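Local coordinates for alternansucrase (Leuconostoc mesenteroides, PDB 6HVG), which belongs to glycosyl hydrolase family 70, holds a calcium ion and also carries choline-binding and putative cell-wall-binding repeats built of short beta hairpins, at residues A288-I293 / S312-G317; G295-R300 / F320-N325; G253-F258 / K275-A280. One frame throughout, in Å; residues are numbered along the deposited sequence.

Contact 1 (A288-I293 / S312-G317)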
loop_
_atom_site.group_PDB
_atom_site.type_symbol
_atom_site.label_atom_id
_atom_site.label_comp_id
_atom_site.label_asym_id
_atom_site.label_seq_id
_atom_site.Cartn_x
_atom_site.Cartn_y
_atom_site.Cartn_z
ATOM N N ALA A 288 -32.792 0.728 -31.606
ATOM C CA ALA A 288 -32.780 1.610 -32.739
ATOM C C ALA A 288 -31.347 1.674 -33.289
ATOM O O ALA A 288 -30.350 1.686 -32.539
ATOM C CB ALA A 288 -33.271 2.999 -32.349
ATOM N N ASN A 289 -31.254 1.722 -34.608
ATOM C CA ASN A 289 -29.974 1.839 -35.259
ATOM C C ASN A 289 -30.137 2.493 -36.605
ATOM O O ASN A 289 -31.239 2.571 -37.173
ATOM C CB ASN A 289 -29.326 0.462 -35.421
ATOM C CG ASN A 289 -27.809 0.514 -35.467
ATOM O OD1 ASN A 289 -27.186 1.369 -34.833
ATOM N ND2 ASN A 289 -27.209 -0.391 -36.222
ATOM N N THR A 290 -29.019 2.995 -37.111
ATOM C CA THR A 290 -28.987 3.641 -38.407
ATOM C C THR A 290 -28.064 2.868 -39.311
ATOM O O THR A 290 -27.056 2.334 -38.871
ATOM C CB THR A 290 -28.483 5.086 -38.279
ATOM O OG1 THR A 290 -27.131 5.084 -37.781
ATOM C CG2 THR A 290 -29.383 5.874 -37.317
ATOM N N GLU A 291 -28.415 2.812 -40.578
ATOM C CA GLU A 291 -27.542 2.210 -41.563
ATOM C C GLU A 291 -27.542 3.115 -42.769
ATOM O O GLU A 291 -28.427 3.968 -42.930
ATOM C CB GLU A 291 -28.029 0.815 -41.933
ATOM C CG GLU A 291 -29.241 0.812 -42.842
ATOM C CD GLU A 291 -29.847 -0.563 -42.999
ATOM O OE1 GLU A 291 -29.061 -1.531 -43.066
ATOM O OE2 GLU A 291 -31.101 -0.666 -43.049
ATOM N N ILE A 292 -26.558 2.898 -43.627
ATOM C CA ILE A 292 -26.430 3.709 -44.824
ATOM C C ILE A 292 -27.055 2.960 -46.005
ATOM O O ILE A 292 -26.552 1.936 -46.449
ATOM C CB ILE A 292 -24.979 4.194 -45.074
ATOM C CG1 ILE A 292 -24.839 4.720 -46.509
ATOM C CG2 ILE A 292 -23.960 3.102 -44.772
ATOM C CD1 ILE A 292 -23.672 5.666 -46.696
ATOM N N ILE A 293 -28.188 3.465 -46.469
ATOM C CA ILE A 293 -28.882 2.911 -47.623
ATOM C C ILE A 293 -28.590 3.841 -48.787
ATOM O O ILE A 293 -28.733 5.061 -48.661
ATOM C CB ILE A 293 -30.403 2.857 -47.386
ATOM C CG1 ILE A 293 -30.732 1.902 -46.228
ATOM C CG2 ILE A 293 -31.133 2.468 -48.661
ATOM C CD1 ILE A 293 -30.011 0.569 -46.314
ATOM N N SER A 312 -34.240 9.660 -33.598
ATOM C CA SER A 312 -33.885 8.245 -33.364
ATOM C C SER A 312 -32.381 8.105 -33.187
ATOM O O SER A 312 -31.612 8.794 -33.857
ATOM C CB SER A 312 -34.344 7.337 -34.521
ATOM O OG SER A 312 -33.721 6.063 -34.430
ATOM N N LYS A 313 -31.956 7.213 -32.304
ATOM C CA LYS A 313 -30.529 7.010 -32.085
ATOM C C LYS A 313 -29.864 5.942 -32.980
ATOM O O LYS A 313 -30.533 5.236 -33.764
ATOM C CB LYS A 313 -30.301 6.607 -30.642
ATOM C CG LYS A 313 -30.700 7.617 -29.603
ATOM C CD LYS A 313 -29.997 7.296 -28.292
ATOM C CE LYS A 313 -30.590 8.068 -27.132
ATOM N NZ LYS A 313 -29.641 8.092 -25.986
ATOM N N ASP A 314 -28.536 5.848 -32.836
ATOM C CA ASP A 314 -27.757 4.692 -33.281
ATOM C C ASP A 314 -27.046 4.003 -32.089
ATOM O O ASP A 314 -26.978 4.544 -30.987
ATOM C CB ASP A 314 -26.772 5.095 -34.420
ATOM C CG ASP A 314 -25.597 5.973 -33.958
ATOM O OD1 ASP A 314 -24.916 6.542 -34.833
ATOM O OD2 ASP A 314 -25.328 6.092 -32.752
ATOM N N VAL A 315 -26.503 2.817 -32.328
ATOM C CA VAL A 315 -25.893 2.022 -31.262
ATOM C C VAL A 315 -24.819 2.780 -30.487
ATOM O O VAL A 315 -24.678 2.610 -29.278
ATOM C CB VAL A 315 -25.357 0.677 -31.837
ATOM C CG1 VAL A 315 -24.288 0.023 -30.951
ATOM C CG2 VAL A 315 -26.523 -0.256 -32.083
ATOM N N ALA A 316 -24.050 3.597 -31.182
ATOM C CA ALA A 316 -22.988 4.361 -30.516
ATOM C C ALA A 316 -23.543 5.314 -29.438
ATOM O O ALA A 316 -22.904 5.538 -28.409
ATOM C CB ALA A 316 -22.181 5.135 -31.538
ATOM N N GLY A 317 -24.747 5.847 -29.676
ATOM C CA GLY A 317 -25.405 6.772 -28.729
ATOM C C GLY A 317 -25.713 8.168 -29.269
ATOM O O GLY A 317 -26.156 9.020 -28.507
#
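Asn-289 and Asp-314 bring their backbones together where 288-290, at the start of a strand, meets 312-315 nearly at a right angle (86° between end-to-end directions), their CA atoms 4.1 Å apart. The second segment leaves its strand here and enters a type I beta turn from Asp-314 to Gly-317. One hydrogen bond joins the two segments: Val-315 N donates its N-H to Asn-289 OD1 over 3.0 Å, fairly straight at 157° and moderately tilted from the carbonyl plane of the amide. The CA-CB bond of Asn-289 points away from the turn, but with CG anti to the backbone N (chi1 -153°) the amide swings back to it. The Val-315 side chain crosses that amide, CG2 lying 3.3 Å from Asn-289 OD1, a plain packing contact. Beside this, Thr-290 OG1 packs on Asp-314 CB at 3.4 Å, and its methyl CG2 rests 3.8 Å from Lys-313 O. Ala-288 CB fills in next to Ser-312 OG at 3.7 Å. Asp-314 turns its carboxylate to its own turn: OD2 takes the N-H of Gly-317 at 3.1 Å, an Asx motif, and that of Asn-318. Asn-289 also packs on Phe-269 and Tyr-278 of neighbouring strands, and Val-315 shares Tyr-278. The chemistry is thus mixed, one directional bond set among small-group packing: the amide of the buried Asn-289 takes the N-H of the second turn residue, which would hold the turn against the strand, while the bonds to Asp-314 OD2 would steady the turn and the residue after it.

Contact 2 (G295-R300 / F320-N325)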
loop_
_atom_site.group_PDB
_atom_site.type_symbol
_atom_site.label_atom_id
_atom_site.label_comp_id
_atom_site.label_asym_id
_atom_site.label_seq_id
_atom_site.Cartn_x
_atom_site.Cartn_y
_atom_site.Cartn_z
ATOM N N GLY A 295 -26.576 6.176 -50.610
ATOM C CA GLY A 295 -25.550 7.065 -50.071
ATOM C C GLY A 295 -25.962 7.876 -48.852
ATOM O O GLY A 295 -25.237 8.784 -48.454
ATOM N N LYS A 296 -27.096 7.548 -48.239
ATOM C CA LYS A 296 -27.686 8.386 -47.184
ATOM C C LYS A 296 -27.953 7.588 -45.896
ATOM O O LYS A 296 -28.424 6.447 -45.952
ATOM C CB LYS A 296 -28.980 9.056 -47.684
ATOM N N LEU A 297 -27.643 8.185 -44.743
ATOM C CA LEU A 297 -27.948 7.539 -43.460
ATOM C C LEU A 297 -29.463 7.428 -43.340
ATOM O O LEU A 297 -30.186 8.323 -43.788
ATOM C CB LEU A 297 -27.392 8.331 -42.279
ATOM C CG LEU A 297 -27.390 7.583 -40.950
ATOM C CD1 LEU A 297 -26.347 6.476 -40.947
ATOM C CD2 LEU A 297 -27.136 8.528 -39.786
ATOM N N GLN A 298 -29.929 6.305 -42.794
ATOM C CA GLN A 298 -31.351 6.062 -42.520
ATOM C C GLN A 298 -31.411 5.619 -41.087
ATOM O O GLN A 298 -30.432 5.094 -40.551
ATOM C CB GLN A 298 -31.933 4.941 -43.377
ATOM C CG GLN A 298 -32.563 5.360 -44.701
ATOM C CD GLN A 298 -32.922 4.188 -45.607
ATOM O OE1 GLN A 298 -32.798 4.280 -46.830
ATOM N NE2 GLN A 298 -33.368 3.079 -45.011
ATOM N N GLY A 299 -32.580 5.783 -40.473
ATOM C CA GLY A 299 -32.788 5.365 -39.086
ATOM C C GLY A 299 -33.816 4.257 -39.003
ATOM O O GLY A 299 -34.841 4.272 -39.689
ATOM N N ARG A 300 -33.526 3.295 -38.141
ATOM C CA ARG A 300 -34.383 2.159 -37.903
ATOM C C ARG A 300 -34.685 2.114 -36.420
ATOM O O ARG A 300 -33.764 2.210 -35.606
ATOM C CB ARG A 300 -33.624 0.890 -38.303
ATOM C CG ARG A 300 -34.500 -0.324 -38.587
ATOM C CD ARG A 300 -35.301 -0.184 -39.859
ATOM N NE ARG A 300 -34.482 0.032 -41.041
ATOM C CZ ARG A 300 -34.941 -0.049 -42.287
ATOM N NH1 ARG A 300 -34.106 0.174 -43.298
ATOM N NH2 ARG A 300 -36.220 -0.345 -42.535
ATOM N N PHE A 320 -30.144 11.472 -34.018
ATOM C CA PHE A 320 -30.362 12.157 -35.296
ATOM C C PHE A 320 -31.823 12.552 -35.331
ATOM O O PHE A 320 -32.600 12.108 -34.492
ATOM C CB PHE A 320 -30.084 11.238 -36.505
ATOM C CG PHE A 320 -28.701 10.674 -36.534
ATOM C CD1 PHE A 320 -27.736 11.209 -37.375
ATOM C CD2 PHE A 320 -28.350 9.626 -35.680
ATOM C CE1 PHE A 320 -26.440 10.710 -37.355
ATOM C CE2 PHE A 320 -27.063 9.109 -35.674
ATOM C CZ PHE A 320 -26.101 9.657 -36.507
ATOM N N TYR A 321 -32.187 13.374 -36.301
ATOM C CA TYR A 321 -33.592 13.634 -36.590
ATOM C C TYR A 321 -33.816 13.308 -38.043
ATOM O O TYR A 321 -33.014 13.674 -38.888
ATOM C CB TYR A 321 -33.995 15.102 -36.320
ATOM C CG TYR A 321 -35.463 15.339 -36.589
ATOM C CD1 TYR A 321 -36.417 15.105 -35.602
ATOM C CD2 TYR A 321 -35.898 15.742 -37.848
ATOM C CE1 TYR A 321 -37.772 15.272 -35.852
ATOM C CE2 TYR A 321 -37.249 15.925 -38.110
ATOM C CZ TYR A 321 -38.183 15.689 -37.108
ATOM O OH TYR A 321 -39.518 15.861 -37.387
ATOM N N PHE A 322 -34.917 12.627 -38.341
ATOM C CA PHE A 322 -35.191 12.214 -39.709
ATOM C C PHE A 322 -36.518 12.787 -40.171
ATOM O O PHE A 322 -37.522 12.643 -39.481
ATOM C CB PHE A 322 -35.206 10.681 -39.806
ATOM C CG PHE A 322 -33.877 10.034 -39.504
ATOM C CD1 PHE A 322 -32.888 9.959 -40.474
ATOM C CD2 PHE A 322 -33.615 9.489 -38.252
ATOM C CE1 PHE A 322 -31.664 9.365 -40.202
ATOM C CE2 PHE A 322 -32.391 8.892 -37.978
ATOM C CZ PHE A 322 -31.422 8.808 -38.960
ATOM N N ASP A 323 -36.518 13.415 -41.345
ATOM C CA ASP A 323 -37.701 14.137 -41.842
ATOM C C ASP A 323 -38.750 13.203 -42.478
ATOM O O ASP A 323 -38.590 11.979 -42.451
ATOM C CB ASP A 323 -37.272 15.275 -42.787
ATOM C CG ASP A 323 -36.699 14.781 -44.114
ATOM O OD1 ASP A 323 -37.056 13.684 -44.571
ATOM O OD2 ASP A 323 -35.912 15.515 -44.734
ATOM N N ALA A 324 -39.811 13.779 -43.033
ATOM C CA ALA A 324 -40.859 13.008 -43.700
ATOM C C ALA A 324 -40.343 12.105 -44.818
ATOM O O ALA A 324 -40.867 11.027 -45.021
ATOM C CB ALA A 324 -41.926 13.942 -44.246
ATOM N N ASN A 325 -39.311 12.538 -45.530
ATOM C CA ASN A 325 -38.711 11.717 -46.606
ATOM C C ASN A 325 -37.731 10.638 -46.095
ATOM O O ASN A 325 -37.082 9.966 -46.888
ATOM C CB ASN A 325 -37.985 12.585 -47.645
ATOM C CG ASN A 325 -38.932 13.251 -48.614
ATOM O OD1 ASN A 325 -39.684 12.579 -49.319
ATOM N ND2 ASN A 325 -38.893 14.585 -48.670
#
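Leu-297 and Gly-299 pack against Phe-320 and Phe-322 where two successive beta hairpins of the repeat region, 286-300 and 310-322, meet through their second strands. The strands run almost perpendicular, at 91°, with axes 8.0 Å apart, so the link between them is made by packing of side chains on side chains and on main chain, not by sheet pairing. The tight part is aromatic. Leu-297 reaches across with one methyl, CD2, which sits over a face of the Phe-320 ring, 3.7 Å from its centroid and displaced toward the rim, a CH-pi contact in which the two side chains cross at about a right angle. Phe-322 lies against bare main chain: Gly-299 has no side chain to hold the ring off, and its CA stands 4.1 Å from the ring centroid, over the face. Both phenylalanines have CG anti to the carbonyl carbon (chi1 -58° in Phe-320), which carries the rings off their strand toward the other hairpin. Thr-290 also touches Leu-297 and Phe-322, and the Phe-320 ring meets that of His-347 with planes nearly perpendicular. The loose side begins around this core. Leu-297 CD2 only skirts Phe-322, 4.4 Å from CZ, the CA-CB bond of Gln-298 points away, and beyond Phe-322 the chain departs into the exposed Ala-324 and Asn-325. Gly-299 N lies over a face of the Phe-322 ring, 3.6 Å from CZ.

Contact 3 (G253-F258 / K275-A280)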
loop_
_atom_site.group_PDB
_atom_site.type_symbol
_atom_site.label_atom_id
_atom_site.label_comp_id
_atom_site.label_asym_id
_atom_site.label_seq_id
_atom_site.Cartn_x
_atom_site.Cartn_y
_atom_site.Cartn_z
ATOM N N GLY A 253 -38.919 -9.834 -21.294
ATOM C CA GLY A 253 -39.247 -8.511 -21.850
ATOM C C GLY A 253 -38.272 -7.976 -22.898
ATOM O O GLY A 253 -38.344 -6.817 -23.262
ATOM N N ASN A 254 -37.399 -8.834 -23.428
ATOM C CA ASN A 254 -36.390 -8.451 -24.419
ATOM C C ASN A 254 -36.725 -9.111 -25.740
ATOM O O ASN A 254 -37.043 -10.296 -25.768
ATOM C CB ASN A 254 -34.996 -8.905 -24.007
ATOM C CG ASN A 254 -34.464 -8.153 -22.812
ATOM O OD1 ASN A 254 -33.367 -7.601 -22.855
ATOM N ND2 ASN A 254 -35.231 -8.124 -21.742
ATOM N N LEU A 255 -36.646 -8.357 -26.831
ATOM C CA LEU A 255 -36.912 -8.902 -28.159
ATOM C C LEU A 255 -35.595 -9.393 -28.735
ATOM O O LEU A 255 -34.606 -8.668 -28.727
ATOM C CB LEU A 255 -37.509 -7.837 -29.051
ATOM C CG LEU A 255 -37.978 -8.219 -30.456
ATOM C CD1 LEU A 255 -38.980 -9.382 -30.408
ATOM C CD2 LEU A 255 -38.616 -7.023 -31.161
ATOM N N GLN A 256 -35.554 -10.659 -29.156
ATOM C CA GLN A 256 -34.339 -11.249 -29.724
ATOM C C GLN A 256 -34.620 -12.120 -30.964
ATOM O O GLN A 256 -35.733 -12.610 -31.155
ATOM C CB GLN A 256 -33.631 -12.050 -28.643
ATOM C CG GLN A 256 -33.068 -11.174 -27.519
ATOM C CD GLN A 256 -32.777 -11.917 -26.239
ATOM O OE1 GLN A 256 -33.172 -13.079 -26.053
ATOM N NE2 GLN A 256 -32.083 -11.238 -25.322
ATOM N N TYR A 257 -33.623 -12.274 -31.836
ATOM C CA TYR A 257 -33.782 -13.116 -33.036
ATOM C C TYR A 257 -32.891 -14.342 -33.003
ATOM O O TYR A 257 -31.772 -14.289 -32.524
ATOM C CB TYR A 257 -33.487 -12.337 -34.306
ATOM C CG TYR A 257 -33.828 -13.165 -35.509
ATOM C CD1 TYR A 257 -35.147 -13.369 -35.847
ATOM C CD2 TYR A 257 -32.849 -13.784 -36.280
ATOM C CE1 TYR A 257 -35.503 -14.135 -36.932
ATOM C CE2 TYR A 257 -33.192 -14.558 -37.362
ATOM C CZ TYR A 257 -34.520 -14.722 -37.683
ATOM O OH TYR A 257 -34.838 -15.526 -38.752
ATOM N N PHE A 258 -33.381 -15.469 -33.504
ATOM C CA PHE A 258 -32.538 -16.666 -33.556
ATOM C C PHE A 258 -32.551 -17.288 -34.953
ATOM O O PHE A 258 -33.597 -17.414 -35.583
ATOM C CB PHE A 258 -33.017 -17.677 -32.518
ATOM C CG PHE A 258 -32.721 -17.280 -31.103
ATOM C CD1 PHE A 258 -33.640 -16.569 -30.347
ATOM C CD2 PHE A 258 -31.532 -17.624 -30.519
ATOM C CE1 PHE A 258 -33.351 -16.177 -29.045
ATOM C CE2 PHE A 258 -31.240 -17.249 -29.199
ATOM C CZ PHE A 258 -32.160 -16.529 -28.459
ATOM N N LYS A 275 -40.435 -6.314 -41.359
ATOM C CA LYS A 275 -39.557 -5.301 -40.784
ATOM C C LYS A 275 -38.076 -5.706 -40.797
ATOM O O LYS A 275 -37.692 -6.844 -41.127
ATOM C CB LYS A 275 -40.000 -5.037 -39.325
ATOM C CG LYS A 275 -41.520 -5.141 -39.154
ATOM C CD LYS A 275 -42.102 -4.356 -38.004
ATOM C CE LYS A 275 -43.613 -4.572 -37.932
ATOM N NZ LYS A 275 -44.254 -3.606 -36.996
ATOM N N ARG A 276 -37.259 -4.735 -40.417
ATOM C CA ARG A 276 -35.806 -4.881 -40.299
ATOM C C ARG A 276 -35.309 -4.373 -38.947
ATOM O O ARG A 276 -35.434 -3.199 -38.679
ATOM C CB ARG A 276 -35.159 -4.057 -41.406
ATOM C CG ARG A 276 -33.637 -4.123 -41.458
ATOM C CD ARG A 276 -33.152 -3.631 -42.808
ATOM N NE ARG A 276 -31.700 -3.695 -42.939
ATOM C CZ ARG A 276 -31.009 -4.787 -43.234
ATOM N NH1 ARG A 276 -31.616 -5.955 -43.422
ATOM N NH2 ARG A 276 -29.691 -4.709 -43.336
ATOM N N ILE A 277 -34.783 -5.253 -38.096
ATOM C CA ILE A 277 -34.437 -4.880 -36.733
ATOM C C ILE A 277 -32.962 -5.092 -36.438
ATOM O O ILE A 277 -32.403 -6.124 -36.784
ATOM C CB ILE A 277 -35.192 -5.784 -35.734
ATOM C CG1 ILE A 277 -36.702 -5.707 -35.946
ATOM C CG2 ILE A 277 -34.873 -5.420 -34.284
ATOM C CD1 ILE A 277 -37.474 -6.857 -35.332
ATOM N N TYR A 278 -32.355 -4.160 -35.728
ATOM C CA TYR A 278 -30.973 -4.318 -35.340
ATOM C C TYR A 278 -30.961 -4.914 -33.950
ATOM O O TYR A 278 -31.783 -4.549 -33.096
ATOM C CB TYR A 278 -30.242 -2.985 -35.344
ATOM C CG TYR A 278 -28.753 -3.127 -35.201
ATOM C CD1 TYR A 278 -28.123 -3.121 -33.949
ATOM C CD2 TYR A 278 -27.968 -3.280 -36.323
ATOM C CE1 TYR A 278 -26.740 -3.252 -33.845
ATOM C CE2 TYR A 278 -26.593 -3.419 -36.232
ATOM C CZ TYR A 278 -25.987 -3.390 -34.999
ATOM O OH TYR A 278 -24.634 -3.511 -34.928
ATOM N N PHE A 279 -30.028 -5.832 -33.724
ATOM C CA PHE A 279 -29.883 -6.461 -32.425
ATOM C C PHE A 279 -28.525 -6.158 -31.850
ATOM O O PHE A 279 -27.522 -6.217 -32.564
ATOM C CB PHE A 279 -30.084 -7.963 -32.544
ATOM C CG PHE A 279 -31.458 -8.339 -32.993
ATOM C CD1 PHE A 279 -32.451 -8.533 -32.065
ATOM C CD2 PHE A 279 -31.764 -8.462 -34.344
ATOM C CE1 PHE A 279 -33.728 -8.850 -32.462
ATOM C CE2 PHE A 279 -33.046 -8.789 -34.754
ATOM C CZ PHE A 279 -34.035 -8.976 -33.806
ATOM N N ALA A 280 -28.488 -5.850 -30.558
ATOM C CA ALA A 280 -27.277 -5.353 -29.908
ATOM C C ALA A 280 -26.112 -6.362 -29.840
ATOM O O ALA A 280 -26.335 -7.570 -29.820
ATOM C CB ALA A 280 -27.618 -4.876 -28.515
#
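Tyr-257 lays its CB over a face of the Phe-279 ring, 3.9 Å from the centroid and 29° off the ring normal, a CH-pi contact between neighbouring beta hairpins of a choline-binding repeat. Strands 254-256 and 277-279 pass at 103° with their axes 8.6 Å apart, and the Phe-279 ring reaches across between them. The closest approach of the pair is Tyr-257 CB to Phe-279 CZ, 3.4 Å. It is the root of the tyrosine that touches: with CG anti to the backbone N (chi1 -173°) the phenol ring is carried away from Phe-279, and the Tyr-257 side chain also touches Gln-270 and Val-272. On the opposite face of the Phe-279 ring lies Ile-277 CG2, from two residues earlier on the same strand, so the phenyl group is sandwiched between its own strand and the hairpin across from it. Ile-277 also extends CD1 to Leu-255 CD2 at 4.3 Å, a looser apolar contact beside the ring. Both of these side chains touch Ala-286 of the following strand as well. Gln-256 turns away from Phe-279 and hydrogen-bonds through its amide to Tyr-227 OH and Asn-285 OD1, leaving its CA to lie by the ring. At the ring's edge, close to its plane, Leu-255 O stands 3.8 Å from Phe-279 CE1.

How the contacts relate
Contact 3 closes before the other two open along the chain, whereas contacts 1 and 2 interleave, their segments alternating. The centres of contacts 1 and 2 are 9 Å apart, contact 3 following at about 14 Å from contact 1 and 20 Å from contact 2. One antiparallel sheet ties them together: strands 277-279, 286-293 and 296-300 are consecutive in it and each belongs to a different contact. Across that sheet Glu-291 forms salt bridges with both Arg-276 and Arg-300. Hairpin 249-256 packs near its start and hairpin 310-322 near its end, so successive hairpins are joined partly by the shared sheet and partly by crossed packing, far from the centre of the chain.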